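Local structure of transcription regulator, Crp family (4EV0) at residues 21-27 with 95-101; 78-82 with 100-105. The protein activates transcription as a homodimeric, cyclic AMP-dependent regulator that binds DNA at specific promoters. All coordinates share one frame; numbering follows the deposited sequence.

Contact 1 (21-27 with 95-101); sequences YFQRRLY and TELLALF
The carbonyl oxygen of Ala99 takes one hydrogen bond and one CA-H contact from segment 21-27: Gln23 N donates to Ala99 O at 2.8 Å, and Phe22 CA lies 3.2 Å from Ala99 O. Ala99 N answers with a nearly straight bond (177°) to Gln23 O at 2.7 Å. Doubly bonded pairs recur at Arg25 with Leu97 and at Tyr27 with Thr95, alternating with the non-hydrogen-bonded pairs Arg24-Leu98 and Leu26-Glu96. Phe22 lays its ring against Leu98 and Leu100. Leu100 CB sits over one face, 3.9 Å from the ring centroid in a CH-pi contact, while Leu98 O meets the ring's edge, 3.4 Å from Phe22 CD2. Leu45 and Leu6 also touch this ring, so a broad, flat apolar residue suits the place. A serine here would probably open a gap beside Leu45 and leave Leu100 CB without its aromatic partner. The antiparallel pairing belongs to the beta-roll of the cyclic nucleotide-binding domain, where strand 23-27 is one of the two outermost strands, within this chain, of a four-stranded sheet and strand 95-101 is held on its other side by strand 42-46. On the face that carries Gln23, Arg25 and Tyr27, small Ala99 lets the aliphatic part of Arg25 pass close by. A bend at chi2 (-79°) turns the Arg25 chain toward Phe101, whose CE1 lies over one face of the guanidinium; Arg25 NH2 is 3.5 Å from Phe101 CZ, with the two planes 48° apart. Weak bonds from NH2 to Gln23 OE1 and from NH1 to Arg24 O steady the charged end. Tyr27 crosses Leu97 at about a right angle, Tyr27 CD1 meeting Leu97 CD1 at 3.5 Å, and both side chains reach Ile33.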
ATOM      1  N   TYR B  21       8.284 -30.414 -10.803  1.00 66.54           N
ATOM      2  CA  TYR B  21       7.710 -30.533  -9.461  1.00 66.16           C
ATOM      3  C   TYR B  21       6.203 -30.177  -9.422  1.00 63.77           C
ATOM      4  O   TYR B  21       5.517 -30.391  -8.416  1.00 61.81           O
ATOM      5  CB  TYR B  21       8.500 -29.662  -8.481  1.00 64.71           C
ATOM      6  CG  TYR B  21       9.892 -30.171  -8.154  1.00 67.49           C
ATOM      7  CD1 TYR B  21      10.949 -30.010  -9.047  1.00 67.98           C
ATOM      8  CD2 TYR B  21      10.160 -30.778  -6.932  1.00 68.31           C
ATOM      9  CE1 TYR B  21      12.229 -30.465  -8.741  1.00 68.88           C
ATOM     10  CE2 TYR B  21      11.436 -31.235  -6.618  1.00 71.24           C
ATOM     11  CZ  TYR B  21      12.462 -31.077  -7.526  1.00 72.25           C
ATOM     12  OH  TYR B  21      13.727 -31.534  -7.214  1.00 76.30           O
ATOM     13  N   PHE B  22       5.702 -29.640 -10.533  1.00 61.47           N
ATOM     14  CA  PHE B  22       4.338 -29.123 -10.605  1.00 62.79           C
ATOM     15  C   PHE B  22       3.304 -30.205 -10.966  1.00 66.00           C
ATOM     16  O   PHE B  22       3.640 -31.259 -11.514  1.00 66.44           O
ATOM     17  CB  PHE B  22       4.267 -27.987 -11.618  1.00 61.25           C
ATOM     18  CG  PHE B  22       4.837 -26.703 -11.124  1.00 60.00           C
ATOM     19  CD1 PHE B  22       6.204 -26.554 -10.950  1.00 60.61           C
ATOM     20  CD2 PHE B  22       4.009 -25.626 -10.844  1.00 57.77           C
ATOM     21  CE1 PHE B  22       6.731 -25.343 -10.489  1.00 59.65           C
ATOM     22  CE2 PHE B  22       4.531 -24.432 -10.388  1.00 56.37           C
ATOM     23  CZ  PHE B  22       5.889 -24.294 -10.214  1.00 56.82           C
ATOM     24  N   GLN B  23       2.048 -29.931 -10.634  1.00 69.60           N
ATOM     25  CA  GLN B  23       0.946 -30.827 -10.944  1.00 70.53           C
ATOM     26  C   GLN B  23      -0.094 -30.032 -11.716  1.00 71.20           C
ATOM     27  O   GLN B  23      -0.328 -28.849 -11.430  1.00 68.72           O
ATOM     28  CB  GLN B  23       0.353 -31.403  -9.657  1.00 70.58           C
ATOM     29  CG  GLN B  23       1.417 -32.056  -8.781  1.00 73.70           C
ATOM     30  CD  GLN B  23       0.867 -32.822  -7.589  1.00 77.19           C
ATOM     31  OE1 GLN B  23      -0.326 -33.126  -7.513  1.00 78.10           O
ATOM     32  NE2 GLN B  23       1.755 -33.144  -6.643  1.00 76.90           N
ATOM     33  N   ARG B  24      -0.697 -30.674 -12.708  1.00 86.28           N
ATOM     34  CA  ARG B  24      -1.689 -30.019 -13.542  1.00 86.34           C
ATOM     35  C   ARG B  24      -3.055 -30.003 -12.849  1.00 85.40           C
ATOM     36  O   ARG B  24      -3.495 -31.014 -12.322  1.00 88.22           O
ATOM     37  CB  ARG B  24      -1.768 -30.725 -14.897  1.00 90.32           C
ATOM     38  CG  ARG B  24      -0.421 -30.814 -15.628  1.00 93.48           C
ATOM     39  CD  ARG B  24      -0.538 -31.623 -16.926  1.00 98.59           C
ATOM     40  NE  ARG B  24       0.450 -31.214 -17.928  1.00100.08           N
ATOM     41  CZ  ARG B  24       1.451 -31.978 -18.361  1.00 99.30           C
ATOM     42  NH1 ARG B  24       1.608 -33.199 -17.879  1.00 98.83           N
ATOM     43  NH2 ARG B  24       2.293 -31.519 -19.280  1.00100.09           N
ATOM     44  N   ARG B  25      -3.699 -28.839 -12.824  1.00 66.37           N
ATOM     45  CA  ARG B  25      -5.060 -28.700 -12.301  1.00 67.05           C
ATOM     46  C   ARG B  25      -5.882 -27.843 -13.275  1.00 69.33           C
ATOM     47  O   ARG B  25      -5.387 -26.838 -13.793  1.00 66.58           O
ATOM     48  CB  ARG B  25      -5.060 -28.065 -10.903  1.00 64.52           C
ATOM     49  CG  ARG B  25      -4.322 -28.859  -9.801  1.00 65.95           C
ATOM     50  CD  ARG B  25      -5.173 -30.013  -9.286  1.00 67.40           C
ATOM     51  NE  ARG B  25      -4.689 -30.600  -8.031  1.00 66.93           N
ATOM     52  CZ  ARG B  25      -3.808 -31.595  -7.953  1.00 69.87           C
ATOM     53  NH1 ARG B  25      -3.268 -32.098  -9.059  1.00 70.46           N
ATOM     54  NH2 ARG B  25      -3.455 -32.083  -6.768  1.00 70.89           N
ATOM     55  N   LEU B  26      -7.126 -28.252 -13.532  1.00 82.26           N
ATOM     56  CA  LEU B  26      -7.979 -27.567 -14.508  1.00 82.09           C
ATOM     57  C   LEU B  26      -9.204 -26.909 -13.873  1.00 82.97           C
ATOM     58  O   LEU B  26      -9.907 -27.531 -13.069  1.00 82.29           O
ATOM     59  CB  LEU B  26      -8.427 -28.525 -15.615  1.00 89.10           C
ATOM     60  CG  LEU B  26      -7.443 -28.835 -16.749  1.00 93.54           C
ATOM     61  CD1 LEU B  26      -6.231 -29.630 -16.264  1.00 89.66           C
ATOM     62  CD2 LEU B  26      -8.150 -29.578 -17.891  1.00 96.49           C
ATOM     63  N   TYR B  27      -9.453 -25.649 -14.241  1.00 73.60           N
ATOM     64  CA  TYR B  27     -10.636 -24.918 -13.773  1.00 73.04           C
ATOM     65  C   TYR B  27     -11.385 -24.264 -14.927  1.00 77.76           C
ATOM     66  O   TYR B  27     -10.873 -23.324 -15.545  1.00 78.12           O
ATOM     67  CB  TYR B  27     -10.260 -23.864 -12.714  1.00 70.09           C
ATOM     68  CG  TYR B  27      -9.778 -24.497 -11.439  1.00 67.60           C
ATOM     69  CD1 TYR B  27      -8.437 -24.831 -11.266  1.00 63.59           C
ATOM     70  CD2 TYR B  27     -10.673 -24.812 -10.424  1.00 66.87           C
ATOM     71  CE1 TYR B  27      -8.001 -25.449 -10.109  1.00 63.07           C
ATOM     72  CE2 TYR B  27     -10.246 -25.431  -9.263  1.00 66.68           C
ATOM     73  CZ  TYR B  27      -8.911 -25.752  -9.109  1.00 64.33           C
ATOM     74  OH  TYR B  27      -8.500 -26.372  -7.950  1.00 66.35           O
ATOM     75  N   THR B  95      -9.336 -22.502 -17.607  1.00 68.18           N
ATOM     76  CA  THR B  95      -7.987 -22.231 -17.121  1.00 66.24           C
ATOM     77  C   THR B  95      -7.179 -23.490 -16.780  1.00 64.69           C
ATOM     78  O   THR B  95      -7.681 -24.437 -16.149  1.00 62.05           O
ATOM     79  CB  THR B  95      -8.027 -21.268 -15.899  1.00 62.44           C
ATOM     80  OG1 THR B  95      -8.601 -20.014 -16.288  1.00 63.70           O
ATOM     81  CG2 THR B  95      -6.636 -21.021 -15.349  1.00 59.29           C
ATOM     82  N   GLU B  96      -5.929 -23.505 -17.232  1.00 89.19           N
ATOM     83  CA  GLU B  96      -4.984 -24.529 -16.821  1.00 87.94           C
ATOM     84  C   GLU B  96      -3.996 -23.948 -15.829  1.00 83.96           C
ATOM     85  O   GLU B  96      -3.333 -22.945 -16.096  1.00 83.18           O
ATOM     86  CB  GLU B  96      -4.249 -25.118 -18.019  1.00 92.83           C
ATOM     87  CG  GLU B  96      -5.093 -26.079 -18.832  1.00 97.98           C
ATOM     88  CD  GLU B  96      -4.297 -26.749 -19.927  1.00103.68           C
ATOM     89  OE1 GLU B  96      -4.223 -27.999 -19.929  1.00106.78           O
ATOM     90  OE2 GLU B  96      -3.745 -26.022 -20.783  1.00105.47           O
ATOM     91  N   LEU B  97      -3.921 -24.595 -14.673  1.00 68.40           N
ATOM     92  CA  LEU B  97      -3.052 -24.177 -13.588  1.00 62.33           C
ATOM     93  C   LEU B  97      -1.967 -25.203 -13.336  1.00 64.52           C
ATOM     94  O   LEU B  97      -2.240 -26.408 -13.296  1.00 67.43           O
ATOM     95  CB  LEU B  97      -3.872 -23.989 -12.308  1.00 61.54           C
ATOM     96  CG  LEU B  97      -4.906 -22.855 -12.330  1.00 62.87           C
ATOM     97  CD1 LEU B  97      -5.601 -22.744 -10.986  1.00 59.73           C
ATOM     98  CD2 LEU B  97      -4.258 -21.521 -12.711  1.00 62.28           C
ATOM     99  N   LEU B  98      -0.734 -24.739 -13.173  1.00 73.66           N
ATOM    100  CA  LEU B  98       0.339 -25.606 -12.713  1.00 71.32           C
ATOM    101  C   LEU B  98       0.527 -25.363 -11.226  1.00 69.84           C
ATOM    102  O   LEU B  98       0.899 -24.261 -10.811  1.00 69.97           O
ATOM    103  CB  LEU B  98       1.630 -25.344 -13.483  1.00 69.52           C
ATOM    104  CG  LEU B  98       1.687 -25.815 -14.936  1.00 75.44           C
ATOM    105  CD1 LEU B  98       2.918 -25.250 -15.614  1.00 74.74           C
ATOM    106  CD2 LEU B  98       1.669 -27.345 -15.033  1.00 78.07           C
ATOM    107  N   ALA B  99       0.249 -26.385 -10.422  1.00 64.54           N
ATOM    108  CA  ALA B  99       0.253 -26.245  -8.971  1.00 62.37           C
ATOM    109  C   ALA B  99       1.524 -26.787  -8.337  1.00 66.62           C
ATOM    110  O   ALA B  99       2.023 -27.863  -8.708  1.00 68.37           O
ATOM    111  CB  ALA B  99      -0.953 -26.928  -8.375  1.00 64.15           C
ATOM    112  N   LEU B 100       2.048 -26.049  -7.368  1.00 60.09           N
ATOM    113  CA  LEU B 100       3.206 -26.530  -6.635  1.00 59.04           C
ATOM    114  C   LEU B 100       2.881 -26.636  -5.150  1.00 61.22           C
ATOM    115  O   LEU B 100       2.621 -25.635  -4.481  1.00 60.63           O
ATOM    116  CB  LEU B 100       4.392 -25.610  -6.884  1.00 58.92           C
ATOM    117  CG  LEU B 100       5.632 -25.862  -6.039  1.00 61.24           C
ATOM    118  CD1 LEU B 100       6.201 -27.242  -6.341  1.00 63.33           C
ATOM    119  CD2 LEU B 100       6.638 -24.754  -6.308  1.00 59.07           C
ATOM    120  N   PHE B 101       2.874 -27.858  -4.638  1.00 74.64           N
ATOM    121  CA  PHE B 101       2.508 -28.073  -3.247  1.00 75.72           C
ATOM    122  C   PHE B 101       3.670 -27.772  -2.324  1.00 76.61           C
ATOM    123  O   PHE B 101       4.799 -27.612  -2.781  1.00 76.71           O
ATOM    124  CB  PHE B 101       1.897 -29.457  -3.053  1.00 77.58           C
ATOM    125  CG  PHE B 101       0.521 -29.559  -3.636  1.00 77.98           C
ATOM    126  CD1 PHE B 101       0.343 -29.731  -5.003  1.00 77.05           C
ATOM    127  CD2 PHE B 101      -0.601 -29.412  -2.836  1.00 79.44           C
ATOM    128  CE1 PHE B 101      -0.938 -29.788  -5.562  1.00 75.98           C
ATOM    129  CE2 PHE B 101      -1.884 -29.470  -3.391  1.00 81.15           C
ATOM    130  CZ  PHE B 101      -2.047 -29.658  -4.753  1.00 77.06           C
TER
HETATM  131  O   HOH W   1       3.740 -30.111  -6.712  1.00 48.40           O

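Contact 2 (78-82 with 100-105); sequences SLLDE and LFREDY. With CMP (adenosine-3',5'-cyclic-monophosphate), chain G.
Arg102 reaches across to the C-terminal end of helix 76-81 and puts one nitrogen, NH1, between two backbone carbonyls. With CG anti to the backbone N (chi1 -168°) and the chain extended as far as NE, its length spans the gap. The 2.7 Å bond from Arg102 NH1 to Leu79 O lies in both the guanidinium and the carbonyl plane; the one from NH1 to Leu80 O, 3.0 Å, is more bent, and the donor stands above that carbonyl's plane. A positive group probably suits this helix end, where carbonyls gather. Glu82, which leaves the helix with positive phi, extends its carboxylate over one guanidinium face; the planes are stacked 25° apart, and the 3.4 Å salt bridge from Glu82 OE1 to Arg102 NH2 acts through charge alone.

Leu79 forks between two neighbours, its chi2 of 113° lying away from the usual staggered values: CD1 approaches Leu100 O, and Leu79 CD2 makes a CH-pi contact over the centre of the Tyr105 ring, 3.8 Å from its centroid. Leu80 CD2 lies 3.5 Å from Tyr105 OH, a hydroxyl bonded to His117 of the second subunit. At the helix's other end, Ser78 N donates to O1P of the bound cyclic AMP at 3.0 Å. A short helix presenting backbone N-H to the cyclic phosphate is characteristic of the phosphate-binding cassette of cyclic nucleotide-binding domains.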
ATOM      1  N   SER B  78      -0.097 -18.605   1.432  1.00 60.91           N
ATOM      2  CA  SER B  78      -0.481 -19.765   2.230  1.00 63.71           C
ATOM      3  C   SER B  78       0.558 -20.869   2.074  1.00 64.09           C
ATOM      4  O   SER B  78       0.854 -21.594   3.023  1.00 65.91           O
ATOM      5  CB  SER B  78      -1.869 -20.263   1.838  1.00 63.87           C
ATOM      6  OG  SER B  78      -2.849 -19.267   2.094  1.00 64.09           O
ATOM      7  N   LEU B  79       1.131 -20.966   0.878  1.00 71.11           N
ATOM      8  CA  LEU B  79       2.238 -21.885   0.644  1.00 73.00           C
ATOM      9  C   LEU B  79       3.419 -21.623   1.585  1.00 75.01           C
ATOM     10  O   LEU B  79       4.038 -22.550   2.111  1.00 78.50           O
ATOM     11  CB  LEU B  79       2.716 -21.811  -0.811  1.00 70.20           C
ATOM     12  CG  LEU B  79       3.919 -22.738  -1.029  1.00 73.09           C
ATOM     13  CD1 LEU B  79       3.571 -23.897  -1.962  1.00 71.77           C
ATOM     14  CD2 LEU B  79       5.155 -21.985  -1.500  1.00 71.40           C
ATOM     15  N   LEU B  80       3.712 -20.348   1.798  1.00 57.17           N
ATOM     16  CA  LEU B  80       4.879 -19.945   2.562  1.00 57.60           C
ATOM     17  C   LEU B  80       4.661 -19.983   4.065  1.00 61.21           C
ATOM     18  O   LEU B  80       5.492 -20.532   4.786  1.00 65.63           O
ATOM     19  CB  LEU B  80       5.328 -18.554   2.120  1.00 56.85           C
ATOM     20  CG  LEU B  80       6.001 -18.499   0.749  1.00 54.16           C
ATOM     21  CD1 LEU B  80       6.026 -17.064   0.236  1.00 51.76           C
ATOM     22  CD2 LEU B  80       7.423 -19.096   0.828  1.00 56.14           C
ATOM     23  N   ASP B  81       3.553 -19.412   4.538  1.00 65.68           N
ATOM     24  CA  ASP B  81       3.339 -19.235   5.981  1.00 70.71           C
ATOM     25  C   ASP B  81       2.268 -20.147   6.595  1.00 71.57           C
ATOM     26  O   ASP B  81       2.054 -20.128   7.811  1.00 74.65           O
ATOM     27  CB  ASP B  81       3.038 -17.763   6.317  1.00 70.26           C
ATOM     28  CG  ASP B  81       1.788 -17.230   5.617  1.00 69.82           C
ATOM     29  OD1 ASP B  81       0.923 -18.055   5.210  1.00 65.34           O
ATOM     30  OD2 ASP B  81       1.672 -15.972   5.478  1.00 68.36           O
ATOM     31  N   GLU B  82       1.599 -20.922   5.742  1.00 64.68           N
ATOM     32  CA  GLU B  82       0.524 -21.832   6.160  1.00 67.99           C
ATOM     33  C   GLU B  82      -0.678 -21.082   6.750  1.00 68.72           C
ATOM     34  O   GLU B  82      -1.529 -21.682   7.404  1.00 71.52           O
ATOM     35  CB  GLU B  82       1.033 -22.931   7.126  1.00 74.01           C
ATOM     36  CG  GLU B  82       2.355 -23.612   6.702  1.00 74.70           C
ATOM     37  CD  GLU B  82       2.784 -24.787   7.616  1.00 81.70           C
ATOM     38  OE1 GLU B  82       3.937 -24.784   8.112  1.00 83.96           O
ATOM     39  OE2 GLU B  82       1.986 -25.728   7.823  1.00 80.42           O
ATOM     40  N   LEU B 100       2.048 -26.049  -7.368  1.00 60.09           N
ATOM     41  CA  LEU B 100       3.206 -26.530  -6.635  1.00 59.04           C
ATOM     42  C   LEU B 100       2.881 -26.636  -5.150  1.00 61.22           C
ATOM     43  O   LEU B 100       2.621 -25.635  -4.481  1.00 60.63           O
ATOM     44  CB  LEU B 100       4.392 -25.610  -6.884  1.00 58.92           C
ATOM     45  CG  LEU B 100       5.632 -25.862  -6.039  1.00 61.24           C
ATOM     46  CD1 LEU B 100       6.201 -27.242  -6.341  1.00 63.33           C
ATOM     47  CD2 LEU B 100       6.638 -24.754  -6.308  1.00 59.07           C
ATOM     48  N   PHE B 101       2.874 -27.858  -4.638  1.00 74.64           N
ATOM     49  CA  PHE B 101       2.508 -28.073  -3.247  1.00 75.72           C
ATOM     50  C   PHE B 101       3.670 -27.772  -2.324  1.00 76.61           C
ATOM     51  O   PHE B 101       4.799 -27.612  -2.781  1.00 76.71           O
ATOM     52  CB  PHE B 101       1.897 -29.457  -3.053  1.00 77.58           C
ATOM     53  CG  PHE B 101       0.521 -29.559  -3.636  1.00 77.98           C
ATOM     54  CD1 PHE B 101       0.343 -29.731  -5.003  1.00 77.05           C
ATOM     55  CD2 PHE B 101      -0.601 -29.412  -2.836  1.00 79.44           C
ATOM     56  CE1 PHE B 101      -0.938 -29.788  -5.562  1.00 75.98           C
ATOM     57  CE2 PHE B 101      -1.884 -29.470  -3.391  1.00 81.15           C
ATOM     58  CZ  PHE B 101      -2.047 -29.658  -4.753  1.00 77.06           C
ATOM     59  N   ARG B 102       3.383 -27.637  -1.038  1.00 67.05           N
ATOM     60  CA  ARG B 102       4.378 -27.150  -0.094  1.00 69.32           C
ATOM     61  C   ARG B 102       5.573 -28.107   0.035  1.00 74.51           C
ATOM     62  O   ARG B 102       6.730 -27.674   0.032  1.00 72.04           O
ATOM     63  CB  ARG B 102       3.734 -26.879   1.265  1.00 72.48           C
ATOM     64  CG  ARG B 102       4.637 -26.103   2.192  1.00 75.78           C
ATOM     65  CD  ARG B 102       3.945 -25.723   3.483  1.00 77.38           C
ATOM     66  NE  ARG B 102       4.916 -25.645   4.568  1.00 80.14           N
ATOM     67  CZ  ARG B 102       5.640 -24.567   4.874  1.00 81.48           C
ATOM     68  NH1 ARG B 102       5.500 -23.432   4.188  1.00 77.44           N
ATOM     69  NH2 ARG B 102       6.502 -24.623   5.882  1.00 83.19           N
ATOM     70  N   GLU B 103       5.292 -29.406   0.130  1.00 92.09           N
ATOM     71  CA  GLU B 103       6.357 -30.399   0.252  1.00 95.01           C
ATOM     72  C   GLU B 103       7.216 -30.463  -1.011  1.00 93.06           C
ATOM     73  O   GLU B 103       8.419 -30.703  -0.935  1.00 94.63           O
ATOM     74  CB  GLU B 103       5.799 -31.788   0.596  1.00 99.64           C
ATOM     75  CG  GLU B 103       5.103 -31.871   1.952  1.00103.90           C
ATOM     76  CD  GLU B 103       5.905 -31.203   3.065  1.00109.77           C
ATOM     77  OE1 GLU B 103       6.890 -31.811   3.548  1.00110.67           O
ATOM     78  OE2 GLU B 103       5.553 -30.060   3.450  1.00107.34           O
ATOM     79  N   ASP B 104       6.602 -30.239  -2.170  1.00 76.77           N
ATOM     80  CA  ASP B 104       7.355 -30.284  -3.419  1.00 75.14           C
ATOM     81  C   ASP B 104       8.152 -29.010  -3.631  1.00 74.50           C
ATOM     82  O   ASP B 104       9.234 -29.035  -4.224  1.00 75.92           O
ATOM     83  CB  ASP B 104       6.435 -30.551  -4.602  1.00 75.17           C
ATOM     84  CG  ASP B 104       5.840 -31.940  -4.565  1.00 78.96           C
ATOM     85  OD1 ASP B 104       6.606 -32.915  -4.380  1.00 80.48           O
ATOM     86  OD2 ASP B 104       4.606 -32.055  -4.709  1.00 77.79           O
ATOM     87  N   TYR B 105       7.613 -27.901  -3.133  1.00 61.46           N
ATOM     88  CA  TYR B 105       8.316 -26.636  -3.146  1.00 60.56           C
ATOM     89  C   TYR B 105       9.588 -26.715  -2.283  1.00 62.67           C
ATOM     90  O   TYR B 105      10.656 -26.258  -2.696  1.00 62.57           O
ATOM     91  CB  TYR B 105       7.373 -25.520  -2.671  1.00 58.55           C
ATOM     92  CG  TYR B 105       8.071 -24.344  -2.054  1.00 57.87           C
ATOM     93  CD1 TYR B 105       8.511 -23.281  -2.839  1.00 56.27           C
ATOM     94  CD2 TYR B 105       8.291 -24.288  -0.687  1.00 59.79           C
ATOM     95  CE1 TYR B 105       9.160 -22.198  -2.278  1.00 56.18           C
ATOM     96  CE2 TYR B 105       8.946 -23.200  -0.105  1.00 61.22           C
ATOM     97  CZ  TYR B 105       9.374 -22.156  -0.907  1.00 58.99           C
ATOM     98  OH  TYR B 105      10.025 -21.081  -0.336  1.00 59.40           O
TER
HETATM   99  P   CMP G 301      -2.563 -16.646  -0.932  1.00 59.47           P
HETATM  100  O1P CMP G 301      -2.076 -18.056  -0.776  1.00 61.07           O
HETATM  101  O2P CMP G 301      -2.601 -15.748   0.284  1.00 58.12           O
HETATM  102  O5' CMP G 301      -4.004 -16.634  -1.661  1.00 64.65           O
HETATM  103  C5' CMP G 301      -4.457 -15.487  -2.379  1.00 57.22           C
HETATM  104  C4' CMP G 301      -3.329 -14.951  -3.190  1.00 56.78           C
HETATM  105  O4' CMP G 301      -3.614 -13.653  -3.746  1.00 56.17           O
HETATM  106  C3' CMP G 301      -2.079 -14.692  -2.409  1.00 56.09           C
HETATM  107  O3' CMP G 301      -1.499 -15.888  -1.926  1.00 56.78           O
HETATM  108  C2' CMP G 301      -1.263 -13.905  -3.418  1.00 54.87           C
HETATM  109  O2' CMP G 301      -0.775 -14.749  -4.445  1.00 56.16           O
HETATM  110  C1' CMP G 301      -2.370 -13.019  -4.015  1.00 56.79           C
HETATM  111  N9  CMP G 301      -2.374 -11.684  -3.410  1.00 57.02           N
HETATM  112  C8  CMP G 301      -2.595 -11.375  -2.120  1.00 55.12           C
HETATM  113  N7  CMP G 301      -2.477 -10.029  -1.945  1.00 55.50           N
HETATM  114  C5  CMP G 301      -2.181  -9.476  -3.140  1.00 55.60           C
HETATM  115  C6  CMP G 301      -1.943  -8.107  -3.668  1.00 56.01           C
HETATM  116  N6  CMP G 301      -1.995  -7.029  -2.836  1.00 56.50           N
HETATM  117  N1  CMP G 301      -1.664  -7.984  -4.995  1.00 53.25           N
HETATM  118  C2  CMP G 301      -1.604  -9.044  -5.817  1.00 56.49           C
HETATM  119  N3  CMP G 301      -1.824 -10.314  -5.405  1.00 56.55           N
HETATM  120  C4  CMP G 301      -2.108 -10.579  -4.105  1.00 56.35           C

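In the fold
From the N terminus, the chain lays down 21-27 and closes its first long loop at contact 1, after 67 intervening residues that hold most of the beta-roll and the short helix 76-81. Segment 78-82 lies inside that loop, and contact 2 closes a shorter one of 17 residues by meeting 100-105. Because 100-105 runs past the end of contact 1, the two closures cross, sharing Leu100 and Phe101. Strand 95-101 thus pairs with strand 23-27 and then leads into helix 102-111, which packs on the cyclic AMP-binding helix. Tyr21 and Gln23 also pack against Asp104, joining the contacts directly.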